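Local coordinates for protein arginine kinase (Anthopleura japonica, PDB 4RF6) that catalyses the reversible transfer of a phosphate group from ATP to L-arginine, giving phospho-L-arginine and ADP, with two kinase repeats in one chain, at residues Val147-Arg152 / Asn208-Glu213; Arg488-Tyr493 / Leu505-Lys510. One frame throughout, in Å; residues are numbered along the deposited sequence.

Contact 1 (Val147-Arg152 / Asn208-Glu213); sequences VTKAHR and NKEWPE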
loop_
_atom_site.group_PDB
_atom_site.type_symbol
_atom_site.label_atom_id
_atom_site.label_comp_id
_atom_site.label_asym_id
_atom_site.label_seq_id
_atom_site.Cartn_x
_atom_site.Cartn_y
_atom_site.Cartn_z
ATOM N N VAL A 147 5.824 -25.064 27.176
ATOM C CA VAL A 147 4.632 -24.606 27.893
ATOM C C VAL A 147 3.583 -25.730 28.004
ATOM O O VAL A 147 3.385 -26.503 27.067
ATOM C CB VAL A 147 4.026 -23.355 27.217
ATOM C CG1 VAL A 147 3.411 -23.706 25.864
ATOM C CG2 VAL A 147 2.991 -22.708 28.114
ATOM N N THR A 148 2.931 -25.838 29.162
ATOM C CA THR A 148 1.887 -26.841 29.356
ATOM C C THR A 148 0.579 -26.412 28.694
ATOM O O THR A 148 0.371 -25.232 28.409
ATOM C CB THR A 148 1.604 -27.107 30.838
ATOM O OG1 THR A 148 1.014 -25.940 31.423
ATOM C CG2 THR A 148 2.892 -27.455 31.577
ATOM N N LYS A 149 -0.292 -27.387 28.464
ATOM C CA LYS A 149 -1.597 -27.177 27.842
ATOM C C LYS A 149 -2.416 -26.128 28.594
ATOM O O LYS A 149 -2.996 -25.225 27.988
ATOM C CB LYS A 149 -2.331 -28.522 27.804
ATOM C CG LYS A 149 -3.745 -28.521 27.249
ATOM C CD LYS A 149 -4.181 -29.966 27.022
ATOM C CE LYS A 149 -5.663 -30.107 26.750
ATOM N NZ LYS A 149 -6.105 -29.416 25.508
ATOM N N ALA A 150 -2.439 -26.245 29.918
ATOM C CA ALA A 150 -3.188 -25.331 30.781
ATOM C C ALA A 150 -2.618 -23.915 30.752
ATOM O O ALA A 150 -3.356 -22.925 30.775
ATOM C CB ALA A 150 -3.199 -25.858 32.206
ATOM N N HIS A 151 -1.298 -23.818 30.734
ATOM C CA HIS A 151 -0.652 -22.517 30.779
ATOM C C HIS A 151 -0.772 -21.750 29.460
ATOM O O HIS A 151 -0.851 -20.518 29.460
ATOM C CB HIS A 151 0.807 -22.661 31.225
ATOM C CG HIS A 151 0.962 -22.901 32.695
ATOM N ND1 HIS A 151 2.176 -23.199 33.278
ATOM C CD2 HIS A 151 0.057 -22.880 33.702
ATOM C CE1 HIS A 151 2.010 -23.355 34.579
ATOM N NE2 HIS A 151 0.733 -23.167 34.862
ATOM N N ARG A 152 -0.786 -22.472 28.343
ATOM C CA ARG A 152 -1.008 -21.845 27.042
ATOM C C ARG A 152 -2.374 -21.157 27.040
ATOM O O ARG A 152 -2.537 -20.058 26.499
ATOM C CB ARG A 152 -0.930 -22.890 25.921
ATOM C CG ARG A 152 -1.017 -22.303 24.514
ATOM C CD ARG A 152 -1.056 -23.393 23.437
ATOM N NE ARG A 152 0.247 -24.030 23.248
ATOM C CZ ARG A 152 0.568 -25.247 23.681
ATOM N NH1 ARG A 152 -0.321 -25.992 24.325
ATOM N NH2 ARG A 152 1.790 -25.723 23.467
ATOM N N ASN A 208 4.117 -27.389 18.113
ATOM C CA ASN A 208 2.773 -27.643 17.603
ATOM C C ASN A 208 1.815 -28.342 18.564
ATOM O O ASN A 208 0.659 -28.564 18.208
ATOM C CB ASN A 208 2.838 -28.447 16.300
ATOM C CG ASN A 208 3.014 -27.568 15.077
ATOM O OD1 ASN A 208 2.723 -26.374 15.113
ATOM N ND2 ASN A 208 3.494 -28.158 13.984
ATOM N N LYS A 209 2.285 -28.702 19.759
ATOM C CA LYS A 209 1.456 -29.448 20.710
ATOM C C LYS A 209 0.097 -28.785 20.958
ATOM O O LYS A 209 -0.004 -27.555 21.059
ATOM C CB LYS A 209 2.189 -29.685 22.040
ATOM C CG LYS A 209 3.361 -30.667 21.949
ATOM C CD LYS A 209 3.796 -31.179 23.328
ATOM C CE LYS A 209 4.408 -30.078 24.194
ATOM N NZ LYS A 209 5.658 -29.484 23.616
ATOM N N GLU A 210 -0.938 -29.620 21.030
ATOM C CA GLU A 210 -2.330 -29.196 21.229
ATOM C C GLU A 210 -2.912 -28.271 20.152
ATOM O O GLU A 210 -3.907 -27.590 20.416
ATOM C CB GLU A 210 -2.534 -28.550 22.614
ATOM C CG GLU A 210 -1.749 -29.165 23.770
ATOM C CD GLU A 210 -2.064 -30.633 24.026
ATOM O OE1 GLU A 210 -1.266 -31.276 24.739
ATOM O OE2 GLU A 210 -3.096 -31.135 23.534
ATOM N N TRP A 211 -2.316 -28.241 18.958
ATOM C CA TRP A 211 -2.806 -27.359 17.892
ATOM C C TRP A 211 -4.303 -27.554 17.631
ATOM O O TRP A 211 -4.774 -28.688 17.551
ATOM C CB TRP A 211 -2.033 -27.581 16.587
ATOM C CG TRP A 211 -2.466 -26.636 15.514
ATOM C CD1 TRP A 211 -3.438 -26.842 14.571
ATOM C CD2 TRP A 211 -1.965 -25.315 15.292
ATOM N NE1 TRP A 211 -3.560 -25.729 13.773
ATOM C CE2 TRP A 211 -2.669 -24.777 14.198
ATOM C CE3 TRP A 211 -0.982 -24.536 15.914
ATOM C CZ2 TRP A 211 -2.424 -23.489 13.715
ATOM C CZ3 TRP A 211 -0.740 -23.263 15.432
ATOM C CH2 TRP A 211 -1.451 -22.754 14.340
ATOM N N PRO A 212 -5.061 -26.450 17.483
ATOM C CA PRO A 212 -4.688 -25.032 17.508
ATOM C C PRO A 212 -5.125 -24.343 18.794
ATOM O O PRO A 212 -5.331 -23.128 18.800
ATOM C CB PRO A 212 -5.518 -24.466 16.359
ATOM C CG PRO A 212 -6.826 -25.243 16.484
ATOM C CD PRO A 212 -6.457 -26.618 17.032
ATOM N N GLU A 213 -5.281 -25.115 19.861
ATOM C CA GLU A 213 -5.726 -24.587 21.144
ATOM C C GLU A 213 -4.843 -23.439 21.643
ATOM O O GLU A 213 -3.616 -23.539 21.622
ATOM C CB GLU A 213 -5.731 -25.711 22.181
ATOM C CG GLU A 213 -6.174 -25.297 23.565
ATOM C CD GLU A 213 -6.387 -26.485 24.486
ATOM O OE1 GLU A 213 -5.391 -26.994 25.035
ATOM O OE2 GLU A 213 -7.550 -26.908 24.650
HETATM O O HOH W 1 4.726 -26.901 24.525
HETATM O O HOH W 2 -3.175 -25.441 25.252
HETATM O O HOH W 3 -5.693 -30.493 23.003
#

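Contact 2 (Arg488-Tyr493 / Leu505-Lys510); sequences RNVKGY and LDIERK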
loop_
_atom_site.group_PDB
_atom_site.type_symbol
_atom_site.label_atom_id
_atom_site.label_comp_id
_atom_site.label_asym_id
_atom_site.label_seq_id
_atom_site.Cartn_x
_atom_site.Cartn_y
_atom_site.Cartn_z
ATOM N N ARG A 488 -13.120 15.462 -10.669
ATOM C CA ARG A 488 -12.989 16.526 -9.680
ATOM C C ARG A 488 -11.847 16.188 -8.733
ATOM O O ARG A 488 -11.534 15.011 -8.525
ATOM C CB ARG A 488 -14.293 16.707 -8.896
ATOM C CG ARG A 488 -15.479 17.255 -9.693
ATOM C CD ARG A 488 -15.279 18.731 -10.049
ATOM N NE ARG A 488 -16.463 19.297 -10.698
ATOM C CZ ARG A 488 -16.643 19.345 -12.016
ATOM N NH1 ARG A 488 -15.710 18.867 -12.839
ATOM N NH2 ARG A 488 -17.756 19.868 -12.511
ATOM N N ASN A 489 -11.209 17.216 -8.178
ATOM C CA ASN A 489 -10.237 16.995 -7.116
ATOM C C ASN A 489 -10.610 17.806 -5.881
ATOM O O ASN A 489 -11.186 18.889 -6.000
ATOM C CB ASN A 489 -8.817 17.278 -7.603
ATOM C CG ASN A 489 -8.342 16.245 -8.619
ATOM O OD1 ASN A 489 -7.778 15.212 -8.255
ATOM N ND2 ASN A 489 -8.599 16.507 -9.898
ATOM N N VAL A 490 -10.312 17.264 -4.702
ATOM C CA VAL A 490 -10.783 17.852 -3.447
ATOM C C VAL A 490 -9.910 19.026 -2.994
ATOM O O VAL A 490 -8.679 18.923 -2.945
ATOM C CB VAL A 490 -10.894 16.781 -2.331
ATOM C CG1 VAL A 490 -11.390 17.404 -1.042
ATOM C CG2 VAL A 490 -11.831 15.661 -2.756
ATOM N N LYS A 491 -10.551 20.147 -2.677
ATOM C CA LYS A 491 -9.833 21.361 -2.308
ATOM C C LYS A 491 -9.022 21.150 -1.034
ATOM O O LYS A 491 -9.460 20.449 -0.114
ATOM C CB LYS A 491 -10.805 22.531 -2.131
ATOM C CG LYS A 491 -10.109 23.883 -2.019
ATOM C CD LYS A 491 -11.099 25.022 -1.830
ATOM C CE LYS A 491 -10.358 26.343 -1.686
ATOM N NZ LYS A 491 -11.288 27.488 -1.525
ATOM N N GLY A 492 -7.825 21.726 -0.990
ATOM C CA GLY A 492 -7.011 21.652 0.206
ATOM C C GLY A 492 -5.910 20.613 0.124
ATOM O O GLY A 492 -5.140 20.443 1.071
ATOM N N TYR A 493 -5.831 19.917 -1.007
ATOM C CA TYR A 493 -4.835 18.870 -1.174
ATOM C C TYR A 493 -4.001 19.092 -2.428
ATOM O O TYR A 493 -4.321 19.937 -3.258
ATOM C CB TYR A 493 -5.521 17.505 -1.227
ATOM C CG TYR A 493 -6.287 17.184 0.030
ATOM C CD1 TYR A 493 -5.644 16.631 1.130
ATOM C CD2 TYR A 493 -7.647 17.450 0.125
ATOM C CE1 TYR A 493 -6.333 16.347 2.287
ATOM C CE2 TYR A 493 -8.350 17.161 1.275
ATOM C CZ TYR A 493 -7.686 16.611 2.352
ATOM O OH TYR A 493 -8.377 16.325 3.501
ATOM N N LEU A 505 -5.286 9.197 2.115
ATOM C CA LEU A 505 -6.124 8.559 3.124
ATOM C C LEU A 505 -7.185 9.525 3.653
ATOM O O LEU A 505 -8.315 9.120 3.913
ATOM C CB LEU A 505 -5.275 8.032 4.287
ATOM C CG LEU A 505 -4.386 6.816 4.038
ATOM C CD1 LEU A 505 -3.420 6.616 5.194
ATOM C CD2 LEU A 505 -5.226 5.564 3.843
ATOM N N ASP A 506 -6.818 10.793 3.829
ATOM C CA ASP A 506 -7.778 11.800 4.292
ATOM C C ASP A 506 -8.874 12.008 3.257
ATOM O O ASP A 506 -10.049 12.115 3.596
ATOM C CB ASP A 506 -7.095 13.141 4.579
ATOM C CG ASP A 506 -6.297 13.132 5.870
ATOM O OD1 ASP A 506 -6.459 12.181 6.667
ATOM O OD2 ASP A 506 -5.514 14.082 6.090
ATOM N N ILE A 507 -8.474 12.073 1.992
ATOM C CA ILE A 507 -9.419 12.220 0.889
ATOM C C ILE A 507 -10.403 11.052 0.844
ATOM O O ILE A 507 -11.612 11.266 0.768
ATOM C CB ILE A 507 -8.678 12.358 -0.456
ATOM C CG1 ILE A 507 -7.998 13.725 -0.544
ATOM C CG2 ILE A 507 -9.631 12.156 -1.623
ATOM C CD1 ILE A 507 -6.890 13.814 -1.587
ATOM N N GLU A 508 -9.895 9.823 0.899
ATOM C CA GLU A 508 -10.773 8.655 0.878
ATOM C C GLU A 508 -11.781 8.729 2.026
ATOM O O GLU A 508 -12.978 8.511 1.833
ATOM C CB GLU A 508 -9.981 7.346 0.967
ATOM C CG GLU A 508 -10.870 6.116 0.798
ATOM C CD GLU A 508 -10.260 4.832 1.336
ATOM O OE1 GLU A 508 -10.811 3.756 1.027
ATOM O OE2 GLU A 508 -9.250 4.899 2.071
ATOM N N ARG A 509 -11.287 9.066 3.213
ATOM C CA ARG A 509 -12.126 9.137 4.410
ATOM C C ARG A 509 -13.243 10.171 4.271
ATOM O O ARG A 509 -14.402 9.900 4.599
ATOM C CB ARG A 509 -11.263 9.469 5.632
ATOM C CG ARG A 509 -11.980 9.321 6.966
ATOM C CD ARG A 509 -11.112 9.781 8.133
ATOM N NE ARG A 509 -11.193 11.226 8.347
ATOM C CZ ARG A 509 -10.287 12.095 7.912
ATOM N NH1 ARG A 509 -10.433 13.392 8.144
ATOM N NH2 ARG A 509 -9.228 11.663 7.245
ATOM N N LYS A 510 -12.898 11.357 3.778
ATOM C CA LYS A 510 -13.881 12.436 3.675
ATOM C C LYS A 510 -14.881 12.229 2.541
ATOM O O LYS A 510 -16.062 12.557 2.681
ATOM C CB LYS A 510 -13.192 13.794 3.552
ATOM C CG LYS A 510 -12.177 14.050 4.653
ATOM C CD LYS A 510 -12.099 15.507 5.071
ATOM C CE LYS A 510 -11.439 16.376 4.025
ATOM N NZ LYS A 510 -10.808 17.575 4.656
HETATM O O HOH W 4 -9.941 19.760 2.537
#

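Contact 1 (Val147-Arg152 / Asn208-Glu213)
Lys149 and Glu213 form the short salt bridge that ties the first turn of helix 149-163 to the loop leading into strand 216-220, in the C-terminal catalytic domain of the first phosphagen kinase repeat. Lys149 NZ lies 2.6 Å from Glu213 OE1, which it meets on the syn side, 24° out of the carboxylate plane. The two side chains cross at about a right angle. Lysine CG to CE run out extended, and a bend at the last torsion (chi4 63°) brings the ammonium round to the acid. A second carboxylate enlarges this into a salt-bridge network: Glu210 OE2 is a long 4.0 Å from Lys149 NZ, and water 3 bridges the same two atoms. Water 2 joins three groups. It donates to Lys149 O and to Glu213 OE1, and it accepts from Arg152 NH1 at 3.1 Å, in the plane of the guanidinium.

One face of the buried Arg152 guanidinium is covered by Lys209 O, 3.4 Å from the plane and offset toward the rim, and Arg152 CD comes 3.1 Å from Glu213 O, an oxygen that, like Lys209 O, is hydrogen-bonded to Arg215. Glu210 CG approaches the same guanidinium obliquely. Asn208 to Trp211 form a type II beta turn with Lys209 and Glu210 at its two central positions, whose side chains both set out toward the helix. Lys209 ends on Gly206 O and Pro145 O, to which its NZ is hydrogen-bonded, and water 1 links it to Val147 O. At the helix start, Thr148 is the N-cap, its OG1 accepting from His151 N. The aliphatic part of Lys149 lies across Glu210, the two side chains at about a right angle, with Lys149 CD 3.7 Å from Glu210 CD.

Contact 2 (Arg488-Tyr493 / Leu505-Lys510)
Asp506 opens the sequence of residues on helix 501-516 that meet Tyr493, where the loop following strand 479-488 lies against the helix in the C-terminal catalytic domain of the second phosphagen kinase repeat. The loop turns through a type II beta turn, Val490 to Tyr493, with Gly492 at its third position, where the positive phi of 101° suits glycine. Asp506 offers Tyr493 its methylene group, CB lying 3.6 Å from the phenolic OH. Its carboxylate instead faces along the helix to Arg509, whose NH2 reaches OD1 from above the carboxylate plane in an intrahelical salt bridge of 2.9 Å.

Ile507 supplies the main apolar packing. Its CG1 stands 3.8 Å from the centroid of the Tyr493 ring and only 9° off the ring normal, a CH-pi contact over the face. With CG1 anti to its own carbonyl carbon (chi1 -72°), the longer branch is laid across the ring and CD1 ends above Tyr493 CG. The other branch, CG2, meets Val490 CG2 at 4.3 Å; Val490 also touches Leu616 and Leu587, extending the apolar layer to helix 598-616 and strand 587-594.

One turn after Asp506, Lys510 packs on Leu616 and comes to the tyrosine at its edge, near the ring plane. Bends at chi2 and chi3 swing its end over to the phenol, so that NZ gives a weak hydrogen bond of 3.0 Å to Tyr493 OH. The ammonium has a second link to the loop through water 4, which accepts from Lys510 NZ and donates to Lys491 O.

Overall arrangement
Contact 1 and contact 2 belong to different repeats of the double-domain chain, on opposite sides of its centre, and do not touch: their centres are 48 Å apart and their nearest atoms about 30 Å. Each nevertheless places a loop against a helix in a C-terminal catalytic domain built on an eight-stranded antiparallel sheet. Contact 1 is a charged, water-bridged surface contact, whereas contact 2 is partly buried and centred on an aromatic face. In the first repeat, the side chain of Lys209 is about 10 Å from that of Tyr75, and that of Arg152 about 11 Å from that of Glu232, two residues that probably bind the substrate, as in related kinases.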